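Local coordinates for protein nickel-dependent hydrogenase large subunit (Allochromatium vinosum, PDB 3MYR) that forms the large subunit of a heterodimeric [NiFe] hydrogenase, which oxidises molecular hydrogen at a nickel-iron centre and probably recycles the H2 released by nitrogenase, at residues Asp52-Val57 against Pro215-Gly220; Asp78-Glu83 against Ser471-Arg476; Val119-Ser124 against Glu182-Ala187. All blocks are in the same frame, centred on the assembly; numbering follows the deposited sequence.

Contact 1: residues Asp52-Val57 against Pro215-Gly220; sequences DAWAFV and PNFVVG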
ATOM      1  N   ASP B  52      -7.987  12.024  15.500  1.00 18.52           N
ATOM      2  CA  ASP B  52      -6.640  11.379  15.313  1.00 20.37           C
ATOM      3  C   ASP B  52      -6.731  10.070  14.499  1.00 20.71           C
ATOM      4  O   ASP B  52      -5.686   9.543  14.104  1.00 20.74           O
ATOM      5  CB  ASP B  52      -6.021  10.947  16.667  1.00 21.64           C
ATOM      6  CG  ASP B  52      -5.674  12.121  17.610  1.00 26.04           C
ATOM      7  OD1 ASP B  52      -5.957  13.274  17.263  1.00 24.82           O
ATOM      8  OD2 ASP B  52      -5.124  11.854  18.728  1.00 29.11           O
ATOM      9  N   ALA B  53      -7.924   9.456  14.394  1.00 19.87           N
ATOM     10  CA  ALA B  53      -8.022   8.125  13.805  1.00 20.73           C
ATOM     11  C   ALA B  53      -7.275   8.013  12.442  1.00 18.65           C
ATOM     12  O   ALA B  53      -6.573   7.031  12.208  1.00 19.62           O
ATOM     13  CB  ALA B  53      -9.483   7.674  13.688  1.00 20.69           C
ATOM     14  N   TRP B  54      -7.399   9.016  11.582  1.00 18.58           N
ATOM     15  CA  TRP B  54      -6.880   8.909  10.243  1.00 16.99           C
ATOM     16  C   TRP B  54      -5.407   8.582  10.276  1.00 17.90           C
ATOM     17  O   TRP B  54      -4.939   7.849   9.396  1.00 16.43           O
ATOM     18  CB  TRP B  54      -7.130  10.121   9.353  1.00 14.24           C
ATOM     19  CG  TRP B  54      -6.308  11.296   9.812  1.00 20.01           C
ATOM     20  CD1 TRP B  54      -6.716  12.297  10.679  1.00 20.12           C
ATOM     21  CD2 TRP B  54      -4.951  11.600   9.477  1.00 17.50           C
ATOM     22  NE1 TRP B  54      -5.699  13.169  10.902  1.00 17.92           N
ATOM     23  CE2 TRP B  54      -4.604  12.787  10.192  1.00 18.60           C
ATOM     24  CE3 TRP B  54      -3.958  10.952   8.699  1.00 18.11           C
ATOM     25  CZ2 TRP B  54      -3.309  13.378  10.128  1.00 19.28           C
ATOM     26  CZ3 TRP B  54      -2.646  11.551   8.638  1.00 16.34           C
ATOM     27  CH2 TRP B  54      -2.345  12.725   9.357  1.00 18.41           C
ATOM     28  N   ALA B  55      -4.666   9.166  11.222  1.00 17.16           N
ATOM     29  CA  ALA B  55      -3.203   8.964  11.286  1.00 16.37           C
ATOM     30  C   ALA B  55      -2.833   7.549  11.703  1.00 18.54           C
ATOM     31  O   ALA B  55      -1.880   6.989  11.170  1.00 18.89           O
ATOM     32  CB  ALA B  55      -2.565   9.959  12.275  1.00 15.11           C
ATOM     33  N   PHE B  56      -3.621   6.950  12.621  1.00 19.45           N
ATOM     34  CA  PHE B  56      -3.480   5.507  12.938  1.00 18.20           C
ATOM     35  C   PHE B  56      -3.857   4.614  11.762  1.00 19.80           C
ATOM     36  O   PHE B  56      -3.097   3.706  11.392  1.00 18.36           O
ATOM     37  CB  PHE B  56      -4.370   5.104  14.145  1.00 16.62           C
ATOM     38  CG  PHE B  56      -3.921   5.672  15.460  1.00 19.54           C
ATOM     39  CD1 PHE B  56      -4.129   7.042  15.770  1.00 16.32           C
ATOM     40  CD2 PHE B  56      -3.287   4.835  16.413  1.00 18.67           C
ATOM     41  CE1 PHE B  56      -3.686   7.589  16.965  1.00 17.44           C
ATOM     42  CE2 PHE B  56      -2.838   5.363  17.674  1.00 19.49           C
ATOM     43  CZ  PHE B  56      -3.044   6.756  17.965  1.00 15.20           C
ATOM     44  N   VAL B  57      -5.045   4.794  11.179  1.00 17.29           N
ATOM     45  CA  VAL B  57      -5.459   3.807  10.175  1.00 18.89           C
ATOM     46  C   VAL B  57      -4.772   4.022   8.810  1.00 20.23           C
ATOM     47  O   VAL B  57      -4.653   3.101   8.011  1.00 20.11           O
ATOM     48  CB  VAL B  57      -6.971   3.735   9.987  1.00 18.81           C
ATOM     49  CG1 VAL B  57      -7.593   3.303  11.299  1.00 21.54           C
ATOM     50  CG2 VAL B  57      -7.551   5.135   9.595  1.00 18.77           C
ATOM     51  N   PRO B 215       0.898  10.758   3.498  1.00 17.51           N
ATOM     52  CA  PRO B 215       0.613  12.187   3.633  1.00 15.41           C
ATOM     53  C   PRO B 215      -0.368  12.502   4.788  1.00 18.56           C
ATOM     54  O   PRO B 215      -1.066  11.592   5.328  1.00 16.96           O
ATOM     55  CB  PRO B 215      -0.001  12.562   2.261  1.00 17.41           C
ATOM     56  CG  PRO B 215      -0.625  11.252   1.799  1.00 17.29           C
ATOM     57  CD  PRO B 215       0.436  10.207   2.215  1.00 15.78           C
ATOM     58  N   ASN B 216      -0.485  13.792   5.119  1.00 16.89           N
ATOM     59  CA  ASN B 216      -1.414  14.227   6.206  1.00 18.00           C
ATOM     60  C   ASN B 216      -2.815  14.591   5.722  1.00 18.72           C
ATOM     61  O   ASN B 216      -2.983  15.086   4.596  1.00 17.68           O
ATOM     62  CB  ASN B 216      -0.767  15.407   6.988  1.00 17.13           C
ATOM     63  CG  ASN B 216       0.576  14.971   7.616  1.00 21.70           C
ATOM     64  OD1 ASN B 216       1.643  15.406   7.181  1.00 22.88           O
ATOM     65  ND2 ASN B 216       0.516  13.999   8.504  1.00 14.63           N
ATOM     66  N   PHE B 217      -3.788  14.413   6.612  1.00 20.28           N
ATOM     67  CA  PHE B 217      -5.185  14.710   6.311  1.00 20.14           C
ATOM     68  C   PHE B 217      -5.758  15.441   7.496  1.00 20.51           C
ATOM     69  O   PHE B 217      -5.137  15.491   8.514  1.00 17.21           O
ATOM     70  CB  PHE B 217      -5.993  13.429   6.061  1.00 19.42           C
ATOM     71  CG  PHE B 217      -5.535  12.699   4.866  1.00 23.97           C
ATOM     72  CD1 PHE B 217      -6.017  13.049   3.611  1.00 25.28           C
ATOM     73  CD2 PHE B 217      -4.467  11.785   4.977  1.00 20.47           C
ATOM     74  CE1 PHE B 217      -5.437  12.478   2.469  1.00 29.37           C
ATOM     75  CE2 PHE B 217      -3.936  11.145   3.879  1.00 26.03           C
ATOM     76  CZ  PHE B 217      -4.406  11.487   2.606  1.00 28.03           C
ATOM     77  N   VAL B 218      -6.873  16.144   7.329  1.00 20.26           N
ATOM     78  CA  VAL B 218      -7.599  16.573   8.523  1.00 21.87           C
ATOM     79  C   VAL B 218      -9.089  16.355   8.355  1.00 22.05           C
ATOM     80  O   VAL B 218      -9.648  16.505   7.237  1.00 20.22           O
ATOM     81  CB  VAL B 218      -7.457  18.076   8.891  1.00 23.71           C
ATOM     82  CG1 VAL B 218      -6.252  18.294   9.575  1.00 29.60           C
ATOM     83  CG2 VAL B 218      -7.538  18.947   7.649  1.00 18.40           C
ATOM     84  N   VAL B 219      -9.752  16.145   9.491  1.00 21.74           N
ATOM     85  CA  VAL B 219     -11.187  16.027   9.460  1.00 20.66           C
ATOM     86  C   VAL B 219     -11.773  17.417   9.161  1.00 21.91           C
ATOM     87  O   VAL B 219     -11.516  18.356   9.917  1.00 19.92           O
ATOM     88  CB  VAL B 219     -11.719  15.626  10.858  1.00 21.00           C
ATOM     89  CG1 VAL B 219     -13.305  15.824  10.855  1.00 18.31           C
ATOM     90  CG2 VAL B 219     -11.307  14.197  11.131  1.00 17.32           C
ATOM     91  N   GLY B 220     -12.616  17.527   8.141  1.00 21.41           N
ATOM     92  CA  GLY B 220     -13.180  18.824   7.834  1.00 22.23           C
ATOM     93  C   GLY B 220     -12.534  19.546   6.661  1.00 22.02           C
ATOM     94  O   GLY B 220     -12.986  20.621   6.277  1.00 22.71           O
TER
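The indole of W54 lies flat against the extended backbone at F217, and most of the contact is made by these two residues. Over one indole face sits the backbone of F217, its N and its carbonyl O: the O is 3.2 Å from W54 CE2, displaced toward the rim of the ring, while the N lies 3.5 Å from W54 CH2. The F217 side chain leaves from the same face. Its CB makes a CH-pi contact, 4.3 Å from the centroid of the W54 six-membered ring and 21° off the ring normal. The phenyl then turns an edge to the indole, with F217 CD2 3.8 Å from W54 CE3 and the planes at 75°, an offset edge-to-face pair. The methyl of A55 lies on the opposite indole face, offset toward the rim.

A chi1 of 70° tucks the first ring carbon of W54 in between the two backbone arms of its CA, carrying the indole off the helix toward the loop. Helix 53-58 of the large subunit packs here on the loop joining helices 203-209 and 236-265, at the interface with the small subunit of the [NiFe] hydrogenase. The N216 side chain is about 6 Å from the Fe3-S4 cluster.

Although W54 NE1 is 3.4 Å from F217 O, the angle is too poor for a hydrogen bond; the N-H pairs instead with Y262 OH of the small subunit. H245 of that subunit meets the indole edge-to-face. Farther out, S72 of helix 67-80 packs on W54, and I70 and Q58 pack on F217.

Contact 2: residues Asp78-Glu83 against Ser471-Arg476; sequences DALRIE and SSWPSR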
ATOM      1  N   ASP B  78     -18.850  11.983   8.086  1.00 22.08           N
ATOM      2  CA  ASP B  78     -20.186  11.385   7.964  1.00 23.54           C
ATOM      3  C   ASP B  78     -20.878  11.383   9.329  1.00 24.26           C
ATOM      4  O   ASP B  78     -22.058  11.746   9.410  1.00 24.74           O
ATOM      5  CB  ASP B  78     -20.104   9.951   7.379  1.00 23.01           C
ATOM      6  CG  ASP B  78     -21.473   9.376   7.057  1.00 27.21           C
ATOM      7  OD1 ASP B  78     -22.108   9.936   6.159  1.00 31.43           O
ATOM      8  OD2 ASP B  78     -21.964   8.403   7.703  1.00 27.40           O
ATOM      9  N   ALA B  79     -20.175  10.956  10.382  1.00 22.41           N
ATOM     10  CA  ALA B  79     -20.780  10.842  11.712  1.00 25.13           C
ATOM     11  C   ALA B  79     -21.302  12.188  12.221  1.00 26.10           C
ATOM     12  O   ALA B  79     -22.367  12.269  12.901  1.00 29.11           O
ATOM     13  CB  ALA B  79     -19.738  10.267  12.702  1.00 22.28           C
ATOM     14  N   LEU B  80     -20.574  13.236  11.859  1.00 25.88           N
ATOM     15  CA  LEU B  80     -20.697  14.565  12.453  1.00 26.69           C
ATOM     16  C   LEU B  80     -21.411  15.516  11.505  1.00 27.86           C
ATOM     17  O   LEU B  80     -21.796  16.648  11.905  1.00 30.10           O
ATOM     18  CB  LEU B  80     -19.313  15.095  12.697  1.00 25.57           C
ATOM     19  CG  LEU B  80     -18.745  14.871  14.092  1.00 28.86           C
ATOM     20  CD1 LEU B  80     -19.502  14.008  15.155  1.00 28.63           C
ATOM     21  CD2 LEU B  80     -17.278  15.027  14.296  1.00 24.58           C
ATOM     22  N   ARG B  81     -21.612  15.049  10.271  1.00 26.69           N
ATOM     23  CA  ARG B  81     -22.204  15.834   9.128  1.00 30.76           C
ATOM     24  C   ARG B  81     -21.416  17.067   8.841  1.00 30.43           C
ATOM     25  O   ARG B  81     -21.951  18.165   8.825  1.00 30.59           O
ATOM     26  CB  ARG B  81     -23.692  16.224   9.358  1.00 31.95           C
ATOM     27  CG  ARG B  81     -24.358  15.197  10.254  1.00 41.93           C
ATOM     28  CD  ARG B  81     -25.311  14.284   9.576  1.00 49.72           C
ATOM     29  NE  ARG B  81     -26.648  14.584  10.123  1.00 58.25           N
ATOM     30  CZ  ARG B  81     -27.558  15.426   9.583  1.00 62.54           C
ATOM     31  NH1 ARG B  81     -28.751  15.601  10.188  1.00 60.93           N
ATOM     32  NH2 ARG B  81     -27.312  16.081   8.434  1.00 60.75           N
ATOM     33  N   ILE B  82     -20.119  16.918   8.659  1.00 29.35           N
ATOM     34  CA  ILE B  82     -19.362  18.075   8.271  1.00 29.45           C
ATOM     35  C   ILE B  82     -19.357  18.073   6.739  1.00 30.53           C
ATOM     36  O   ILE B  82     -18.999  17.076   6.144  1.00 30.39           O
ATOM     37  CB  ILE B  82     -17.964  17.894   8.801  1.00 27.28           C
ATOM     38  CG1 ILE B  82     -18.038  17.831  10.313  1.00 26.46           C
ATOM     39  CG2 ILE B  82     -17.029  18.977   8.260  1.00 25.64           C
ATOM     40  CD1 ILE B  82     -16.698  17.359  10.995  1.00 28.07           C
ATOM     41  N   GLU B  83     -19.694  19.187   6.101  1.00 32.06           N
ATOM     42  CA  GLU B  83     -19.472  19.344   4.631  1.00 34.43           C
ATOM     43  C   GLU B  83     -18.106  19.954   4.356  1.00 29.48           C
ATOM     44  O   GLU B  83     -17.716  20.923   5.009  1.00 29.85           O
ATOM     45  CB  GLU B  83     -20.500  20.350   4.030  1.00 37.35           C
ATOM     46  CG  GLU B  83     -21.940  19.883   3.980  1.00 49.60           C
ATOM     47  CD  GLU B  83     -22.299  19.226   2.641  1.00 63.96           C
ATOM     48  OE1 GLU B  83     -21.826  19.703   1.543  1.00 66.69           O
ATOM     49  OE2 GLU B  83     -23.066  18.229   2.702  1.00 65.70           O
ATOM     50  N   SER B 471     -16.381  19.476  21.967  1.00 29.75           N
ATOM     51  CA  SER B 471     -17.493  19.997  22.722  1.00 31.81           C
ATOM     52  C   SER B 471     -18.632  20.433  21.763  1.00 31.86           C
ATOM     53  O   SER B 471     -19.728  20.676  22.205  1.00 31.58           O
ATOM     54  CB  SER B 471     -17.016  21.167  23.616  1.00 32.18           C
ATOM     55  OG  SER B 471     -16.549  22.234  22.806  1.00 34.27           O
ATOM     56  N   SER B 472     -18.394  20.458  20.442  1.00 30.19           N
ATOM     57  CA  SER B 472     -19.492  20.842  19.541  1.00 30.57           C
ATOM     58  C   SER B 472     -20.219  19.602  18.989  1.00 31.64           C
ATOM     59  O   SER B 472     -21.198  19.747  18.239  1.00 32.12           O
ATOM     60  CB  SER B 472     -18.999  21.700  18.377  1.00 30.00           C
ATOM     61  OG  SER B 472     -18.110  20.922  17.531  1.00 32.71           O
ATOM     62  N   TRP B 473     -19.725  18.400  19.305  1.00 29.41           N
ATOM     63  CA  TRP B 473     -20.319  17.155  18.754  1.00 28.49           C
ATOM     64  C   TRP B 473     -21.513  16.649  19.636  1.00 28.78           C
ATOM     65  O   TRP B 473     -21.510  16.887  20.835  1.00 28.00           O
ATOM     66  CB  TRP B 473     -19.267  16.065  18.755  1.00 27.14           C
ATOM     67  CG  TRP B 473     -17.996  16.403  18.064  1.00 25.53           C
ATOM     68  CD1 TRP B 473     -17.742  17.456  17.200  1.00 24.19           C
ATOM     69  CD2 TRP B 473     -16.802  15.651  18.148  1.00 23.32           C
ATOM     70  NE1 TRP B 473     -16.433  17.425  16.807  1.00 21.43           N
ATOM     71  CE2 TRP B 473     -15.827  16.325  17.370  1.00 24.55           C
ATOM     72  CE3 TRP B 473     -16.435  14.484  18.869  1.00 26.80           C
ATOM     73  CZ2 TRP B 473     -14.468  15.847  17.253  1.00 23.39           C
ATOM     74  CZ3 TRP B 473     -15.117  13.974  18.722  1.00 22.16           C
ATOM     75  CH2 TRP B 473     -14.136  14.692  17.952  1.00 28.07           C
ATOM     76  N   PRO B 474     -22.478  15.918  19.051  1.00 29.55           N
ATOM     77  CA  PRO B 474     -23.484  15.195  19.872  1.00 31.30           C
ATOM     78  C   PRO B 474     -22.752  14.140  20.716  1.00 31.99           C
ATOM     79  O   PRO B 474     -21.670  13.693  20.329  1.00 27.91           O
ATOM     80  CB  PRO B 474     -24.358  14.475  18.834  1.00 31.76           C
ATOM     81  CG  PRO B 474     -23.832  14.923  17.451  1.00 32.88           C
ATOM     82  CD  PRO B 474     -22.426  15.410  17.676  1.00 30.31           C
ATOM     83  N   SER B 475     -23.321  13.738  21.853  1.00 30.65           N
ATOM     84  CA  SER B 475     -22.581  12.873  22.726  1.00 30.39           C
ATOM     85  C   SER B 475     -22.637  11.437  22.183  1.00 30.85           C
ATOM     86  O   SER B 475     -21.824  10.576  22.564  1.00 30.16           O
ATOM     87  CB  SER B 475     -23.119  13.006  24.136  1.00 32.37           C
ATOM     88  OG  SER B 475     -24.420  12.519  24.116  1.00 35.98           O
ATOM     89  N   ARG B 476     -23.507  11.210  21.203  1.00 29.87           N
ATOM     90  CA  ARG B 476     -23.515   9.917  20.470  1.00 31.88           C
ATOM     91  C   ARG B 476     -23.570  10.209  18.976  1.00 30.65           C
ATOM     92  O   ARG B 476     -24.414  10.993  18.554  1.00 30.01           O
ATOM     93  CB  ARG B 476     -24.778   9.109  20.813  1.00 32.28           C
ATOM     94  CG  ARG B 476     -24.914   8.769  22.283  1.00 39.76           C
ATOM     95  CD  ARG B 476     -24.007   7.603  22.634  1.00 46.58           C
ATOM     96  NE  ARG B 476     -24.088   7.205  24.047  1.00 52.02           N
ATOM     97  CZ  ARG B 476     -23.353   7.736  25.027  1.00 52.28           C
ATOM     98  NH1 ARG B 476     -22.495   8.718  24.793  1.00 51.12           N
ATOM     99  NH2 ARG B 476     -23.473   7.279  26.254  1.00 53.68           N
TER
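A single methyl of L80 supplies the tight part of this contact: CD2 is seated over the five-membered ring of W473, 3.6 Å from its centroid and 13° off the normal. As modelled, this is a CH-pi contact. The methyl is not centred on the indole as a whole, lying near the NE1-CE2 side, with L80 CD2 to W473 CE2 also 3.6 Å. The other methyl, CD1, touches both residues of the loop, 4.1 Å from W473 CG and 4.1 Å from P474 CD. The L80 torsions, chi1 -95° and chi2 6°, are far from the usual staggered values, and the bonds around its CG are flattened almost into a plane, so the exact placing of the two methyls, and with it the CH-pi geometry, deserves some caution.

The W473 ring has its own polar tie, since NE1 donates to L467 O within the loop that carries it, which helps to fix how the indole is turned under L80. No hydrogen bond joins the two segments.

Toward solvent the packing thins out. P474 is exposed and gives only its CD edge, and beyond it S475 and R476 are exposed. On the helix side R81 is exposed too, with a positive phi where the chain leaves its helical course.

L80 is the last residue of helix 67-80, and W473 precedes strand 476-485. On the same helix, D78 OD2 accepts a hydrogen bond from V480 N of that strand, while A79 packs on I496 of strand 488-497, so the helix end lies against this pair of strands.

Contact 3: residues Val119-Ser124 against Glu182-Ala187; sequences VVSALS and EANLMA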
ATOM      1  N   VAL B 119      12.962 -12.659 -17.471  1.00 21.23           N
ATOM      2  CA  VAL B 119      14.113 -11.795 -17.499  1.00 24.83           C
ATOM      3  C   VAL B 119      15.346 -12.436 -18.133  1.00 25.80           C
ATOM      4  O   VAL B 119      16.136 -11.747 -18.758  1.00 23.99           O
ATOM      5  CB  VAL B 119      14.462 -11.378 -16.049  1.00 26.34           C
ATOM      6  CG1 VAL B 119      15.828 -10.678 -16.062  1.00 34.08           C
ATOM      7  CG2 VAL B 119      13.357 -10.392 -15.577  1.00 22.52           C
ATOM      8  N   VAL B 120      15.480 -13.758 -18.007  1.00 23.97           N
ATOM      9  CA  VAL B 120      16.620 -14.439 -18.658  1.00 26.20           C
ATOM     10  C   VAL B 120      16.498 -14.442 -20.171  1.00 26.38           C
ATOM     11  O   VAL B 120      17.491 -14.194 -20.918  1.00 27.38           O
ATOM     12  CB  VAL B 120      16.811 -15.883 -18.106  1.00 26.83           C
ATOM     13  CG1 VAL B 120      17.916 -16.687 -18.917  1.00 26.29           C
ATOM     14  CG2 VAL B 120      17.212 -15.776 -16.605  1.00 27.76           C
ATOM     15  N   SER B 121      15.277 -14.678 -20.643  1.00 25.47           N
ATOM     16  CA  SER B 121      15.006 -14.569 -22.073  1.00 24.62           C
ATOM     17  C   SER B 121      15.330 -13.152 -22.648  1.00 24.29           C
ATOM     18  O   SER B 121      15.835 -13.066 -23.743  1.00 23.92           O
ATOM     19  CB  SER B 121      13.546 -14.997 -22.341  1.00 24.76           C
ATOM     20  OG  SER B 121      13.145 -14.524 -23.604  1.00 28.27           O
ATOM     21  N   ALA B 122      15.091 -12.059 -21.886  1.00 22.66           N
ATOM     22  CA  ALA B 122      15.497 -10.682 -22.320  1.00 22.99           C
ATOM     23  C   ALA B 122      16.993 -10.610 -22.705  1.00 23.97           C
ATOM     24  O   ALA B 122      17.368  -9.874 -23.579  1.00 24.17           O
ATOM     25  CB  ALA B 122      15.199  -9.641 -21.197  1.00 20.80           C
ATOM     26  N   LEU B 123      17.848 -11.413 -22.084  1.00 25.35           N
ATOM     27  CA  LEU B 123      19.286 -11.392 -22.416  1.00 27.61           C
ATOM     28  C   LEU B 123      19.596 -11.875 -23.803  1.00 29.93           C
ATOM     29  O   LEU B 123      20.699 -11.650 -24.280  1.00 32.16           O
ATOM     30  CB  LEU B 123      20.082 -12.275 -21.440  1.00 29.81           C
ATOM     31  CG  LEU B 123      19.888 -11.895 -19.944  1.00 34.68           C
ATOM     32  CD1 LEU B 123      20.844 -12.780 -19.105  1.00 36.24           C
ATOM     33  CD2 LEU B 123      20.169 -10.398 -19.746  1.00 34.02           C
ATOM     34  N   SER B 124      18.649 -12.549 -24.454  1.00 29.09           N
ATOM     35  CA  SER B 124      18.838 -13.069 -25.825  1.00 30.57           C
ATOM     36  C   SER B 124      18.324 -12.105 -26.898  1.00 29.11           C
ATOM     37  O   SER B 124      18.432 -12.409 -28.075  1.00 28.48           O
ATOM     38  CB  SER B 124      17.937 -14.330 -26.034  1.00 30.74           C
ATOM     39  OG  SER B 124      18.558 -15.364 -25.398  1.00 36.68           O
ATOM     40  N   GLU B 182      12.606 -10.039 -27.375  1.00 23.22           N
ATOM     41  CA  GLU B 182      12.368  -8.589 -27.582  1.00 23.76           C
ATOM     42  C   GLU B 182      11.305  -8.008 -26.648  1.00 23.51           C
ATOM     43  O   GLU B 182      11.482  -6.912 -26.108  1.00 24.66           O
ATOM     44  CB  GLU B 182      11.957  -8.316 -29.056  1.00 23.75           C
ATOM     45  CG  GLU B 182      13.122  -8.495 -30.029  1.00 31.60           C
ATOM     46  CD  GLU B 182      13.618  -9.989 -30.135  1.00 40.20           C
ATOM     47  OE1 GLU B 182      14.893 -10.174 -30.374  1.00 33.42           O
ATOM     48  OE2 GLU B 182      12.731 -10.939 -29.924  1.00 29.40           O
ATOM     49  N   ALA B 183      10.164  -8.696 -26.490  1.00 22.29           N
ATOM     50  CA  ALA B 183       9.136  -8.166 -25.628  1.00 22.13           C
ATOM     51  C   ALA B 183       9.628  -8.224 -24.173  1.00 22.07           C
ATOM     52  O   ALA B 183       9.311  -7.347 -23.362  1.00 21.81           O
ATOM     53  CB  ALA B 183       7.794  -8.972 -25.797  1.00 20.77           C
ATOM     54  N   ASN B 184      10.371  -9.278 -23.820  1.00 22.39           N
ATOM     55  CA  ASN B 184      10.870  -9.346 -22.436  1.00 20.74           C
ATOM     56  C   ASN B 184      11.809  -8.185 -22.159  1.00 20.95           C
ATOM     57  O   ASN B 184      11.760  -7.593 -21.066  1.00 20.48           O
ATOM     58  CB  ASN B 184      11.569 -10.682 -22.165  1.00 19.97           C
ATOM     59  CG  ASN B 184      10.567 -11.878 -22.117  1.00 23.77           C
ATOM     60  OD1 ASN B 184       9.583 -11.812 -21.403  1.00 22.80           O
ATOM     61  ND2 ASN B 184      10.875 -12.973 -22.806  1.00 26.30           N
ATOM     62  N   LEU B 185      12.719  -7.883 -23.109  1.00 20.58           N
ATOM     63  CA  LEU B 185      13.706  -6.810 -22.875  1.00 19.33           C
ATOM     64  C   LEU B 185      12.986  -5.462 -22.774  1.00 19.61           C
ATOM     65  O   LEU B 185      13.276  -4.684 -21.886  1.00 21.07           O
ATOM     66  CB  LEU B 185      14.818  -6.796 -23.987  1.00 20.76           C
ATOM     67  CG  LEU B 185      15.904  -5.699 -23.834  1.00 19.99           C
ATOM     68  CD1 LEU B 185      16.583  -5.716 -22.401  1.00 17.61           C
ATOM     69  CD2 LEU B 185      16.951  -5.786 -24.986  1.00 18.36           C
ATOM     70  N   MET B 186      11.934  -5.264 -23.577  1.00 20.88           N
ATOM     71  CA  MET B 186      11.197  -4.048 -23.566  1.00 20.71           C
ATOM     72  C   MET B 186      10.538  -3.840 -22.177  1.00 22.60           C
ATOM     73  O   MET B 186      10.581  -2.752 -21.602  1.00 23.78           O
ATOM     74  CB  MET B 186      10.119  -4.082 -24.643  1.00 19.05           C
ATOM     75  CG  MET B 186       9.256  -2.809 -24.665  1.00 25.01           C
ATOM     76  SD  MET B 186       7.951  -2.888 -25.985  1.00 28.65           S
ATOM     77  CE  MET B 186       6.726  -3.849 -25.094  1.00 29.57           C
ATOM     78  N   ALA B 187       9.882  -4.882 -21.673  1.00 23.46           N
ATOM     79  CA  ALA B 187       9.236  -4.830 -20.364  1.00 21.31           C
ATOM     80  C   ALA B 187      10.226  -4.596 -19.232  1.00 20.79           C
ATOM     81  O   ALA B 187       9.923  -3.861 -18.294  1.00 21.28           O
ATOM     82  CB  ALA B 187       8.483  -6.115 -20.122  1.00 19.88           C
TER
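N184 reaches from helix 181-201 across to the short helix 119-122. CB rests on the backbone of the other segment, 3.8 Å from A122 N, and lies 3.9 Å from A122 CB. With chi1 at -70°, CG swings back over the residue's own N, pointing away from its C=O, which turns the carboxamide toward S121. There ND2 approaches S121 OG at 2.9 Å; the N-H...O angle of 129° makes this a weak, bent hydrogen bond. The same nitrogen is 3.4 Å from S121 CB, so it leans against the serine as well as donating to it. The other branch, OD1, accepts from D118 N just ahead of the short helix. The amide is therefore held mainly through OD1, with a weak bond at ND2, which should limit its rotation.

S121 meets it by extending OG anti to its own backbone N (chi1 162°). Beside this polar pair A122 makes the apolar half of the contact. Its methyl points at the facing helix and comes 3.6 Å from L185 N, with 4.0 Å between A122 CB and L185 CB. An alanine here permits close approach: the CA atoms of A122 and L185 are 4.3 Å apart.

D118 also takes S121 N on OD1, and E182 OE1 accepts from D126 N, while L185 packs on T130 and Q152 of two further helices. This is helix-to-helix packing in the all-helical part of the hydrogenase large subunit between residues 86 and 265, away from the metal sites: a short, weakly bonded helix held against a long one through its small residues and through N184, which bonds D118 N and, weakly, S121 OG.

In the fold
Contacts 1 and 2 are neighbours, their centres 16 Å apart, and they touch directly: V219 CG1 meets I82 CD1 at 3.7 Å. Helices 53-58 and 67-80, which carry the first segments of contacts 1 and 2, follow each other in the chain. The segments of the two contacts alternate along the sequence, so the two closures interlock and tie early helices both to the loop before helix 236-265 and to the chain entering strand 476-485. Contact 3 is nested inside both loops, yet lies on the opposite side of the chain's centre, 43 Å from contact 1 and 57 Å from contact 2 between centres. Of the three, contact 1 alone touches the small subunit; the other two join parts of the large subunit only.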